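Local coordinates for protein 3-oxosteroid 1-dehydrogenase (Sterolibacterium denitrificans, PDB 7P18) that probably catalyses the FAD-dependent 1,2-desaturation of 3-oxosteroids, passing the electrons to an acceptor, and binds FAD and androsta-1,4-diene-3,17-dione, at residues A[7-13]-A[261-267]; A[340-346]-A[391-397]; A[415-421]-A[484-490]. All coordinates share one frame; numbering follows the deposited sequence.

Contact 1 of 3, residues A[7-13]-A[261-267]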
loop_
_atom_site.group_PDB
_atom_site.type_symbol
_atom_site.label_atom_id
_atom_site.label_comp_id
_atom_site.label_asym_id
_atom_site.label_seq_id
_atom_site.Cartn_x
_atom_site.Cartn_y
_atom_site.Cartn_z
ATOM N N THR A 7 4.804 32.525 -7.162
ATOM C CA THR A 7 3.421 32.610 -6.636
ATOM C C THR A 7 2.494 31.763 -7.493
ATOM O O THR A 7 2.494 31.930 -8.738
ATOM C CB THR A 7 2.924 34.055 -6.564
ATOM O OG1 THR A 7 3.910 34.789 -5.846
ATOM C CG2 THR A 7 1.606 34.170 -5.839
ATOM N N TYR A 8 1.738 30.887 -6.829
ATOM C CA TYR A 8 0.690 30.044 -7.452
ATOM C C TYR A 8 -0.565 30.139 -6.584
ATOM O O TYR A 8 -0.467 30.521 -5.407
ATOM C CB TYR A 8 1.209 28.606 -7.592
ATOM C CG TYR A 8 2.497 28.469 -8.369
ATOM C CD1 TYR A 8 3.729 28.683 -7.771
ATOM C CD2 TYR A 8 2.483 28.130 -9.711
ATOM C CE1 TYR A 8 4.910 28.564 -8.487
ATOM C CE2 TYR A 8 3.653 27.992 -10.435
ATOM C CZ TYR A 8 4.871 28.219 -9.821
ATOM O OH TYR A 8 6.020 28.075 -10.538
ATOM N N ASP A 9 -1.712 29.757 -7.138
ATOM C CA ASP A 9 -2.951 29.595 -6.328
ATOM C C ASP A 9 -2.715 28.461 -5.323
ATOM O O ASP A 9 -2.935 28.661 -4.098
ATOM C CB ASP A 9 -4.151 29.357 -7.245
ATOM C CG ASP A 9 -4.489 30.580 -8.088
ATOM O OD1 ASP A 9 -4.161 31.676 -7.619
ATOM O OD2 ASP A 9 -5.060 30.403 -9.172
ATOM N N VAL A 10 -2.198 27.343 -5.823
ATOM C CA VAL A 10 -2.075 26.085 -5.027
ATOM C C VAL A 10 -0.638 25.544 -5.149
ATOM O O VAL A 10 -0.162 25.359 -6.283
ATOM C CB VAL A 10 -3.121 25.060 -5.504
ATOM C CG1 VAL A 10 -2.962 23.739 -4.782
ATOM C CG2 VAL A 10 -4.543 25.589 -5.330
ATOM N N ILE A 11 0.006 25.287 -4.014
ATOM C CA ILE A 11 1.255 24.499 -4.010
ATOM C C ILE A 11 0.981 23.145 -3.346
ATOM O O ILE A 11 0.530 23.115 -2.198
ATOM C CB ILE A 11 2.405 25.268 -3.348
ATOM C CG1 ILE A 11 2.564 26.662 -3.952
ATOM C CG2 ILE A 11 3.675 24.444 -3.489
ATOM C CD1 ILE A 11 3.489 27.537 -3.172
ATOM N N VAL A 12 1.281 22.066 -4.068
ATOM C CA VAL A 12 1.112 20.660 -3.592
ATOM C C VAL A 12 2.488 20.131 -3.211
ATOM O O VAL A 12 3.376 20.132 -4.077
ATOM C CB VAL A 12 0.464 19.800 -4.676
ATOM C CG1 VAL A 12 0.336 18.361 -4.248
ATOM C CG2 VAL A 12 -0.903 20.366 -5.098
ATOM N N VAL A 13 2.649 19.723 -1.970
ATOM C CA VAL A 13 3.908 19.105 -1.461
ATOM C C VAL A 13 3.812 17.586 -1.547
ATOM O O VAL A 13 2.971 16.983 -0.849
ATOM C CB VAL A 13 4.201 19.586 -0.044
ATOM C CG1 VAL A 13 5.512 19.000 0.468
ATOM C CG2 VAL A 13 4.194 21.103 0.012
ATOM N N THR A 261 4.878 31.373 -2.678
ATOM C CA THR A 261 3.586 31.889 -2.171
ATOM C C THR A 261 2.452 31.058 -2.758
ATOM O O THR A 261 2.460 30.836 -3.982
ATOM C CB THR A 261 3.426 33.387 -2.492
ATOM O OG1 THR A 261 4.459 34.063 -1.772
ATOM C CG2 THR A 261 2.089 33.947 -2.070
ATOM N N ALA A 262 1.508 30.665 -1.898
ATOM C CA ALA A 262 0.245 30.007 -2.298
ATOM C C ALA A 262 -0.898 30.963 -1.970
ATOM O O ALA A 262 -1.151 31.157 -0.789
ATOM C CB ALA A 262 0.072 28.684 -1.568
ATOM N N ARG A 263 -1.518 31.550 -2.984
ATOM C CA ARG A 263 -2.632 32.518 -2.785
ATOM C C ARG A 263 -3.825 31.826 -2.109
ATOM O O ARG A 263 -4.481 32.474 -1.286
ATOM C CB ARG A 263 -3.114 33.086 -4.115
ATOM C CG ARG A 263 -2.032 33.791 -4.915
ATOM C CD ARG A 263 -2.647 34.676 -5.971
ATOM N NE ARG A 263 -1.665 35.146 -6.941
ATOM C CZ ARG A 263 -1.342 34.527 -8.069
ATOM N NH1 ARG A 263 -1.870 33.357 -8.391
ATOM N NH2 ARG A 263 -0.446 35.077 -8.867
ATOM N N ARG A 264 -4.106 30.566 -2.466
ATOM C CA ARG A 264 -5.382 29.878 -2.120
ATOM C C ARG A 264 -5.131 28.709 -1.163
ATOM O O ARG A 264 -5.932 28.539 -0.229
ATOM C CB ARG A 264 -6.101 29.477 -3.404
ATOM C CG ARG A 264 -6.395 30.663 -4.315
ATOM C CD ARG A 264 -7.546 31.471 -3.763
ATOM N NE ARG A 264 -8.782 30.743 -4.000
ATOM C CZ ARG A 264 -9.408 30.677 -5.175
ATOM N NH1 ARG A 264 -8.922 31.308 -6.239
ATOM N NH2 ARG A 264 -10.528 29.969 -5.283
ATOM N N GLY A 265 -4.066 27.924 -1.353
ATOM C CA GLY A 265 -3.848 26.805 -0.423
ATOM C C GLY A 265 -2.583 26.023 -0.675
ATOM O O GLY A 265 -2.084 26.006 -1.802
ATOM N N VAL A 266 -2.114 25.403 0.398
ATOM C CA VAL A 266 -0.992 24.432 0.408
ATOM C C VAL A 266 -1.598 23.078 0.738
ATOM O O VAL A 266 -2.230 22.979 1.804
ATOM C CB VAL A 266 0.069 24.822 1.447
ATOM C CG1 VAL A 266 1.101 23.722 1.659
ATOM C CG2 VAL A 266 0.724 26.154 1.074
ATOM N N VAL A 267 -1.352 22.096 -0.120
ATOM C CA VAL A 267 -1.812 20.703 0.106
ATOM C C VAL A 267 -0.595 19.864 0.497
ATOM O O VAL A 267 0.304 19.705 -0.360
ATOM C CB VAL A 267 -2.509 20.131 -1.128
ATOM C CG1 VAL A 267 -3.003 18.709 -0.874
ATOM C CG2 VAL A 267 -3.636 21.043 -1.578
#
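Strands 10-13 and 265-267 are parallel neighbours in the Rossmann-type sheet that binds FAD. Ahead of them, Thr7 and Tyr8 pair with Thr261 and Ala262 in a second sheet. A beta bulge between the two pairings shifts the register by one residue. At the bulge Asp9 O accepts two backbone N-H groups: Arg264 N at 2.8 Å, on a lone pair, and Gly265 N at 3.1 Å, tilted from the carbonyl plane. The Asp9 side chain reaches Arg263 in a salt bridge, OD1 to NH1 at 2.9 Å. NH1 meets the oxygen from above the carboxylate plane, while the oxygen lies near the guanidinium plane. The Arg263 chain is extended from CG to NE. This lays its guanidinium across Thr7, whose CG2 sits over one face, 3.6 Å from NE. With an alanine here in place of Asp9, Arg263 NH1 would probably lose its carboxylate partner, and the guanidinium would be freer to turn. Further along, Ile11 turns CD1 back to Ala262 CB, 3.9 Å away. Val10 CG1 and Val267 CG2 meet on the other face, where helix 543-559 covers them. Val13 N bonds to Val267 O at 2.8 Å, and the Val13 side chain touches FAD. The chemistry thus changes along the pair, from a charged, partly exposed corner to an apolar end held by backbone bonds at the cofactor.

Contact 2 of 3, residues A[340-346]-A[391-397]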
loop_
_atom_site.group_PDB
_atom_site.type_symbol
_atom_site.label_atom_id
_atom_site.label_comp_id
_atom_site.label_asym_id
_atom_site.label_seq_id
_atom_site.Cartn_x
_atom_site.Cartn_y
_atom_site.Cartn_z
ATOM N N GLU A 340 0.668 -14.198 -0.519
ATOM C CA GLU A 340 1.233 -15.579 -0.603
ATOM C C GLU A 340 0.992 -16.339 0.704
ATOM O O GLU A 340 0.976 -17.593 0.679
ATOM C CB GLU A 340 2.731 -15.548 -0.913
ATOM C CG GLU A 340 3.083 -14.748 -2.138
ATOM C CD GLU A 340 3.559 -13.337 -1.822
ATOM O OE1 GLU A 340 2.814 -12.592 -1.112
ATOM O OE2 GLU A 340 4.634 -12.960 -2.326
ATOM N N ARG A 341 0.783 -15.641 1.827
ATOM C CA ARG A 341 0.519 -16.303 3.127
ATOM C C ARG A 341 -0.801 -17.112 3.082
ATOM O O ARG A 341 -0.957 -18.044 3.896
ATOM C CB ARG A 341 0.447 -15.306 4.289
ATOM C CG ARG A 341 1.744 -14.535 4.533
ATOM C CD ARG A 341 1.537 -13.394 5.525
ATOM N NE ARG A 341 0.931 -12.241 4.870
ATOM C CZ ARG A 341 -0.346 -11.860 5.000
ATOM N NH1 ARG A 341 -1.174 -12.508 5.792
ATOM N NH2 ARG A 341 -0.764 -10.776 4.380
ATOM N N ASN A 342 -1.718 -16.763 2.202
ATOM C CA ASN A 342 -3.050 -17.432 2.114
ATOM C C ASN A 342 -2.897 -18.816 1.481
ATOM O O ASN A 342 -3.849 -19.646 1.593
ATOM C CB ASN A 342 -4.055 -16.635 1.296
ATOM C CG ASN A 342 -4.435 -15.315 1.934
ATOM O OD1 ASN A 342 -3.570 -14.633 2.472
ATOM N ND2 ASN A 342 -5.687 -14.911 1.759
ATOM N N LEU A 343 -1.767 -19.070 0.832
ATOM C CA LEU A 343 -1.512 -20.353 0.105
ATOM C C LEU A 343 -1.383 -21.509 1.081
ATOM O O LEU A 343 -1.003 -21.362 2.250
ATOM C CB LEU A 343 -0.304 -20.200 -0.813
ATOM C CG LEU A 343 -0.543 -19.271 -2.004
ATOM C CD1 LEU A 343 0.772 -18.936 -2.686
ATOM C CD2 LEU A 343 -1.496 -19.898 -3.000
ATOM N N PRO A 344 -1.783 -22.729 0.648
ATOM C CA PRO A 344 -1.855 -23.868 1.551
ATOM C C PRO A 344 -0.493 -24.527 1.822
ATOM O O PRO A 344 0.244 -24.718 0.894
ATOM C CB PRO A 344 -2.825 -24.803 0.787
ATOM C CG PRO A 344 -2.527 -24.549 -0.612
ATOM C CD PRO A 344 -2.305 -23.041 -0.687
ATOM N N GLY A 345 -0.210 -24.813 3.096
ATOM C CA GLY A 345 1.010 -25.524 3.523
ATOM C C GLY A 345 2.021 -24.633 4.245
ATOM O O GLY A 345 3.115 -25.127 4.508
ATOM N N CYS A 346 1.700 -23.372 4.530
ATOM C CA CYS A 346 2.656 -22.495 5.273
ATOM C C CYS A 346 2.059 -22.117 6.619
ATOM O O CYS A 346 0.826 -21.922 6.702
ATOM C CB CYS A 346 3.046 -21.283 4.464
ATOM S SG CYS A 346 1.717 -20.072 4.209
ATOM N N PHE A 391 5.385 -26.988 -1.125
ATOM C CA PHE A 391 5.041 -25.531 -1.143
ATOM C C PHE A 391 6.090 -24.801 -1.981
ATOM O O PHE A 391 5.814 -24.017 -2.940
ATOM C CB PHE A 391 4.945 -25.027 0.295
ATOM C CG PHE A 391 4.388 -23.630 0.400
ATOM C CD1 PHE A 391 5.137 -22.536 -0.009
ATOM C CD2 PHE A 391 3.108 -23.422 0.869
ATOM C CE1 PHE A 391 4.614 -21.249 0.061
ATOM C CE2 PHE A 391 2.599 -22.128 0.960
ATOM C CZ PHE A 391 3.346 -21.049 0.535
ATOM N N ARG A 392 7.353 -25.044 -1.633
ATOM C CA ARG A 392 8.524 -24.411 -2.279
ATOM C C ARG A 392 8.449 -24.577 -3.786
ATOM O O ARG A 392 8.682 -23.588 -4.505
ATOM C CB ARG A 392 9.837 -25.010 -1.779
ATOM C CG ARG A 392 11.071 -24.350 -2.376
ATOM C CD ARG A 392 11.374 -22.956 -1.812
ATOM N NE ARG A 392 12.471 -22.394 -2.587
ATOM C CZ ARG A 392 12.343 -21.714 -3.730
ATOM N NH1 ARG A 392 11.166 -21.349 -4.212
ATOM N NH2 ARG A 392 13.424 -21.371 -4.387
ATOM N N TYR A 393 8.184 -25.802 -4.237
ATOM C CA TYR A 393 8.128 -26.133 -5.690
ATOM C C TYR A 393 6.968 -25.379 -6.356
ATOM O O TYR A 393 7.138 -24.899 -7.500
ATOM C CB TYR A 393 7.965 -27.641 -5.896
ATOM C CG TYR A 393 7.939 -28.080 -7.343
ATOM C CD1 TYR A 393 9.106 -28.220 -8.082
ATOM C CD2 TYR A 393 6.740 -28.354 -7.972
ATOM C CE1 TYR A 393 9.075 -28.640 -9.403
ATOM C CE2 TYR A 393 6.689 -28.754 -9.296
ATOM C CZ TYR A 393 7.864 -28.909 -10.011
ATOM O OH TYR A 393 7.826 -29.291 -11.320
ATOM N N ASN A 394 5.817 -25.320 -5.685
ATOM C CA ASN A 394 4.535 -24.844 -6.290
ATOM C C ASN A 394 4.359 -23.319 -6.258
ATOM O O ASN A 394 3.701 -22.795 -7.188
ATOM C CB ASN A 394 3.350 -25.570 -5.678
ATOM C CG ASN A 394 3.306 -26.985 -6.244
ATOM O OD1 ASN A 394 3.666 -27.941 -5.584
ATOM N ND2 ASN A 394 3.183 -27.066 -7.538
ATOM N N TYR A 395 4.886 -22.615 -5.257
ATOM C CA TYR A 395 4.346 -21.275 -4.886
ATOM C C TYR A 395 5.442 -20.242 -4.738
ATOM O O TYR A 395 6.549 -20.575 -4.351
ATOM C CB TYR A 395 3.574 -21.376 -3.575
ATOM C CG TYR A 395 2.405 -22.323 -3.596
ATOM C CD1 TYR A 395 1.471 -22.282 -4.622
ATOM C CD2 TYR A 395 2.203 -23.221 -2.578
ATOM C CE1 TYR A 395 0.365 -23.123 -4.621
ATOM C CE2 TYR A 395 1.121 -24.088 -2.580
ATOM C CZ TYR A 395 0.197 -24.033 -3.606
ATOM O OH TYR A 395 -0.883 -24.866 -3.588
ATOM N N PRO A 396 5.133 -18.956 -5.015
ATOM C CA PRO A 396 6.054 -17.858 -4.737
ATOM C C PRO A 396 5.954 -17.540 -3.244
ATOM O O PRO A 396 4.994 -17.941 -2.602
ATOM C CB PRO A 396 5.533 -16.722 -5.615
ATOM C CG PRO A 396 4.064 -16.944 -5.672
ATOM C CD PRO A 396 3.851 -18.455 -5.529
ATOM N N MET A 397 6.955 -16.831 -2.720
ATOM C CA MET A 397 6.898 -16.249 -1.355
ATOM C C MET A 397 7.829 -15.031 -1.321
ATOM O O MET A 397 9.051 -15.192 -1.171
ATOM C CB MET A 397 7.274 -17.273 -0.291
ATOM C CG MET A 397 6.997 -16.778 1.143
ATOM S SD MET A 397 5.292 -16.287 1.474
ATOM C CE MET A 397 4.421 -17.851 1.323
#
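Phe391 packs tightly against the turn Leu343 to Cys346, and the contact is carried by packing of side chains on each other and on backbone carbonyls. CG of Phe391 stands anti to the backbone N (chi1 -171°), which sends the ring from helix 389-394 into the turn. Its edge meets Pro344 O, with CD2 3.1 Å from that oxygen. Cys346 CB lies 3.6 Å from CE2, and the sulfur forms an oblique sulfur-aromatic contact, 4.9 Å from the ring centroid. Leu343 CB touches the same CE2 corner. The turn is type II. Gly345 has a positive phi and runs close to CD2, where a side chain would meet the ring. Tyr395, just past the helix, presses CD2 over the centre of one Phe391 face. Leu343 CD2 lies over one face of the Tyr395 ring, toward its rim, and Leu343 CD1 touches Tyr395 CB at 3.8 Å. The Pro344 and Tyr395 side chains cross at about a right angle, with Pro344 CG 3.4 Å from Tyr395 OH. That hydroxyl is hydrogen-bonded to Asp469.

Met397 is buried too, its SD 3.6 Å from Glu340 CB. The looser, partly exposed side is that of Pro396 and the Glu340 carboxylate. Pro396 CD lies 4.2 Å from Leu343 CD1, though Pro396 O is buried with no polar partner. The carboxylate turns to Gly398 N. The arrangement is a beta turn packed on the C-terminal end of a short helix through an aromatic side chain. It joins the loop before strand 347-349 to helix 389-394.

Contact 3 of 3, residues A[415-421]-A[484-490]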
loop_
_atom_site.group_PDB
_atom_site.type_symbol
_atom_site.label_atom_id
_atom_site.label_comp_id
_atom_site.label_asym_id
_atom_site.label_seq_id
_atom_site.Cartn_x
_atom_site.Cartn_y
_atom_site.Cartn_z
ATOM N N LYS A 415 19.958 -15.889 4.446
ATOM C CA LYS A 415 19.659 -14.429 4.295
ATOM C C LYS A 415 18.170 -14.211 3.946
ATOM O O LYS A 415 17.497 -13.434 4.667
ATOM C CB LYS A 415 20.544 -13.829 3.207
ATOM C CG LYS A 415 22.031 -14.152 3.312
ATOM C CD LYS A 415 22.706 -13.569 4.510
ATOM C CE LYS A 415 24.202 -13.843 4.509
ATOM N NZ LYS A 415 24.810 -13.242 5.712
ATOM N N VAL A 416 17.679 -14.892 2.907
ATOM C CA VAL A 416 16.244 -14.813 2.455
ATOM C C VAL A 416 15.491 -16.063 2.932
ATOM O O VAL A 416 14.299 -15.989 3.269
ATOM C CB VAL A 416 16.185 -14.638 0.938
ATOM C CG1 VAL A 416 14.761 -14.795 0.422
ATOM C CG2 VAL A 416 16.792 -13.330 0.491
ATOM N N TYR A 417 16.157 -17.213 3.040
ATOM C CA TYR A 417 15.494 -18.445 3.518
ATOM C C TYR A 417 16.514 -19.317 4.239
ATOM O O TYR A 417 17.714 -19.241 3.914
ATOM C CB TYR A 417 14.835 -19.195 2.343
ATOM C CG TYR A 417 15.854 -19.758 1.387
ATOM C CD1 TYR A 417 16.413 -18.983 0.393
ATOM C CD2 TYR A 417 16.353 -21.039 1.569
ATOM C CE1 TYR A 417 17.438 -19.452 -0.410
ATOM C CE2 TYR A 417 17.356 -21.533 0.753
ATOM C CZ TYR A 417 17.922 -20.737 -0.225
ATOM O OH TYR A 417 18.939 -21.225 -1.027
ATOM N N TRP A 418 16.021 -20.103 5.195
ATOM C CA TRP A 418 16.779 -21.190 5.858
ATOM C C TRP A 418 16.188 -22.525 5.387
ATOM O O TRP A 418 14.957 -22.582 5.158
ATOM C CB TRP A 418 16.730 -21.020 7.370
ATOM C CG TRP A 418 17.443 -19.805 7.880
ATOM C CD1 TRP A 418 18.633 -19.778 8.561
ATOM C CD2 TRP A 418 16.985 -18.439 7.829
ATOM N NE1 TRP A 418 18.960 -18.493 8.901
ATOM C CE2 TRP A 418 17.990 -17.643 8.439
ATOM C CE3 TRP A 418 15.882 -17.785 7.261
ATOM C CZ2 TRP A 418 17.875 -16.259 8.551
ATOM C CZ3 TRP A 418 15.762 -16.421 7.389
ATOM C CH2 TRP A 418 16.760 -15.664 8.008
ATOM N N ARG A 419 17.034 -23.543 5.217
ATOM C CA ARG A 419 16.645 -24.845 4.612
ATOM C C ARG A 419 17.231 -25.957 5.482
ATOM O O ARG A 419 18.339 -25.776 6.023
ATOM C CB ARG A 419 17.077 -24.866 3.143
ATOM C CG ARG A 419 16.694 -26.141 2.406
ATOM C CD ARG A 419 17.231 -26.207 0.989
ATOM N NE ARG A 419 18.688 -26.272 1.074
ATOM C CZ ARG A 419 19.551 -25.516 0.419
ATOM N NH1 ARG A 419 19.150 -24.622 -0.467
ATOM N NH2 ARG A 419 20.842 -25.651 0.662
ATOM N N ASP A 420 16.450 -27.011 5.710
ATOM C CA ASP A 420 16.886 -28.170 6.518
ATOM C C ASP A 420 16.106 -29.420 6.101
ATOM O O ASP A 420 14.921 -29.312 5.711
ATOM C CB ASP A 420 16.733 -27.918 8.009
ATOM C CG ASP A 420 17.712 -28.751 8.821
ATOM O OD1 ASP A 420 17.513 -29.994 8.877
ATOM O OD2 ASP A 420 18.650 -28.154 9.397
ATOM N N ASP A 421 16.761 -30.575 6.207
ATOM C CA ASP A 421 16.144 -31.880 5.881
ATOM C C ASP A 421 15.089 -32.242 6.912
ATOM O O ASP A 421 14.167 -33.012 6.558
ATOM C CB ASP A 421 17.216 -32.964 5.810
ATOM C CG ASP A 421 18.027 -32.918 4.541
ATOM O OD1 ASP A 421 17.568 -32.345 3.536
ATOM O OD2 ASP A 421 19.134 -33.487 4.566
ATOM N N PRO A 484 10.297 -33.113 2.785
ATOM C CA PRO A 484 11.562 -32.386 2.865
ATOM C C PRO A 484 12.013 -31.877 1.510
ATOM O O PRO A 484 11.598 -32.394 0.467
ATOM C CB PRO A 484 12.575 -33.409 3.405
ATOM C CG PRO A 484 11.760 -34.552 3.958
ATOM C CD PRO A 484 10.417 -34.503 3.262
ATOM N N PRO A 485 12.895 -30.852 1.430
ATOM C CA PRO A 485 13.386 -30.125 2.591
ATOM C C PRO A 485 12.366 -29.097 3.120
ATOM O O PRO A 485 11.418 -28.763 2.396
ATOM C CB PRO A 485 14.640 -29.439 2.075
ATOM C CG PRO A 485 14.450 -29.291 0.608
ATOM C CD PRO A 485 13.487 -30.377 0.182
ATOM N N TYR A 486 12.580 -28.654 4.361
ATOM C CA TYR A 486 11.757 -27.656 5.086
ATOM C C TYR A 486 12.448 -26.294 5.000
ATOM O O TYR A 486 13.708 -26.202 5.025
ATOM C CB TYR A 486 11.534 -28.088 6.522
ATOM C CG TYR A 486 10.819 -29.408 6.582
ATOM C CD1 TYR A 486 9.462 -29.500 6.330
ATOM C CD2 TYR A 486 11.519 -30.585 6.829
ATOM C CE1 TYR A 486 8.802 -30.724 6.404
ATOM C CE2 TYR A 486 10.873 -31.806 6.910
ATOM C CZ TYR A 486 9.512 -31.880 6.676
ATOM O OH TYR A 486 8.862 -33.088 6.699
ATOM N N TYR A 487 11.621 -25.248 4.895
ATOM C CA TYR A 487 12.095 -23.863 4.677
ATOM C C TYR A 487 11.532 -22.968 5.769
ATOM O O TYR A 487 10.405 -23.194 6.246
ATOM C CB TYR A 487 11.679 -23.326 3.312
ATOM C CG TYR A 487 12.374 -23.991 2.166
ATOM C CD1 TYR A 487 11.930 -25.208 1.659
ATOM C CD2 TYR A 487 13.490 -23.418 1.601
ATOM C CE1 TYR A 487 12.585 -25.802 0.592
ATOM C CE2 TYR A 487 14.145 -23.996 0.527
ATOM C CZ TYR A 487 13.686 -25.204 0.031
ATOM O OH TYR A 487 14.323 -25.793 -1.015
ATOM N N ALA A 488 12.329 -21.979 6.169
ATOM C CA ALA A 488 11.876 -20.896 7.061
ATOM C C ALA A 488 12.210 -19.581 6.386
ATOM O O ALA A 488 13.245 -19.473 5.732
ATOM C CB ALA A 488 12.480 -20.959 8.439
ATOM N N MET A 489 11.341 -18.603 6.616
ATOM C CA MET A 489 11.590 -17.204 6.229
ATOM C C MET A 489 11.262 -16.326 7.450
ATOM O O MET A 489 10.409 -16.692 8.288
ATOM C CB MET A 489 10.780 -16.816 4.996
ATOM C CG MET A 489 11.236 -17.608 3.775
ATOM S SD MET A 489 10.235 -17.286 2.307
ATOM C CE MET A 489 10.848 -15.678 1.798
ATOM N N ARG A 490 12.069 -15.298 7.616
ATOM C CA ARG A 490 11.961 -14.344 8.735
ATOM C C ARG A 490 10.962 -13.254 8.344
ATOM O O ARG A 490 11.254 -12.474 7.427
ATOM C CB ARG A 490 13.334 -13.745 9.046
ATOM C CG ARG A 490 13.294 -12.708 10.166
ATOM C CD ARG A 490 14.611 -11.938 10.306
ATOM N NE ARG A 490 15.223 -11.657 9.021
ATOM C CZ ARG A 490 16.498 -11.896 8.692
ATOM N NH1 ARG A 490 17.386 -12.219 9.621
ATOM N NH2 ARG A 490 16.874 -11.730 7.433
HETATM O O HOH W 1 15.167 -12.268 4.839
HETATM O O HOH W 2 13.362 -14.360 5.240
#
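Asp420 O accepts the shortest direct hydrogen bond between the segments, from Tyr486 N at 2.8 Å. Asp420 N bonds back to Tyr486 O. Two residues along, Trp418 and Ala488 repeat this pattern, with Trp418 N 2.9 Å from Ala488 O and Ala488 N returning to Trp418 O. Arg419 and Tyr487 form the non-hydrogen-bonded pair between them. Arg419 CG is anti to the backbone N (chi1 -178°), which lays the start of the chain along the Tyr487 ring. CG sits over the ring face in a CH-pi contact, 4.2 Å from its centroid. The guanidinium of Arg419 goes on to a salt bridge with Asp408, which also accepts a hydrogen bond from Tyr487 OH. Tyr417 joins this face, its CD2 at the edge of the Tyr487 ring and 3.7 Å from Tyr487 CD2. The two rings are inclined at 50°.

This is a short antiparallel strand pair; strand 418-420 lies along strand 486-502 in a larger antiparallel sheet. Tyr487 and Met489 also bond through their backbones to strand 383-387. The opposite face, with Trp418, Ala488, Asp420 and Tyr486, packs on helix 423-430. There Trp418 directs the CH2 corner of its indole edge at one face of the Arg490 guanidinium, 3.8 Å from CZ. The two planes are nearly perpendicular, at 87°.

Beyond the Trp418-Ala488 pair, two waters bridge the segments. One donates to Val416 O at 2.7 Å and accepts from Arg490 N. The other lies between Lys415 O and Arg490 NH2. Met489 CG packs close to Val416 O, 3.5 Å away. At the far end Pro485, after a cis peptide, sets CB beside Arg419 CG. Tyr486 turns its ring edge to Asp421 O.

Overall arrangement
Contact 1 lies on the other side of the chain's centre from contacts 2 and 3, with centres about 49 and 53 Å away. It runs from a small mixed sheet into the parallel cofactor-binding sheet. Contact 3 is an antiparallel pair in a different sheet. Both are partly buried, and both combine backbone bonds with charged groups toward their exposed parts. Contact 2 is the buried one and relies on aromatic and aliphatic packing between a turn and a helix end. Contacts 2 and 3 are neighbours, about 13 Å apart between centres. They touch where Met397 meets Met489 and Arg392 meets Tyr487, so helix 389-394 and its exit rest on strand 486-502.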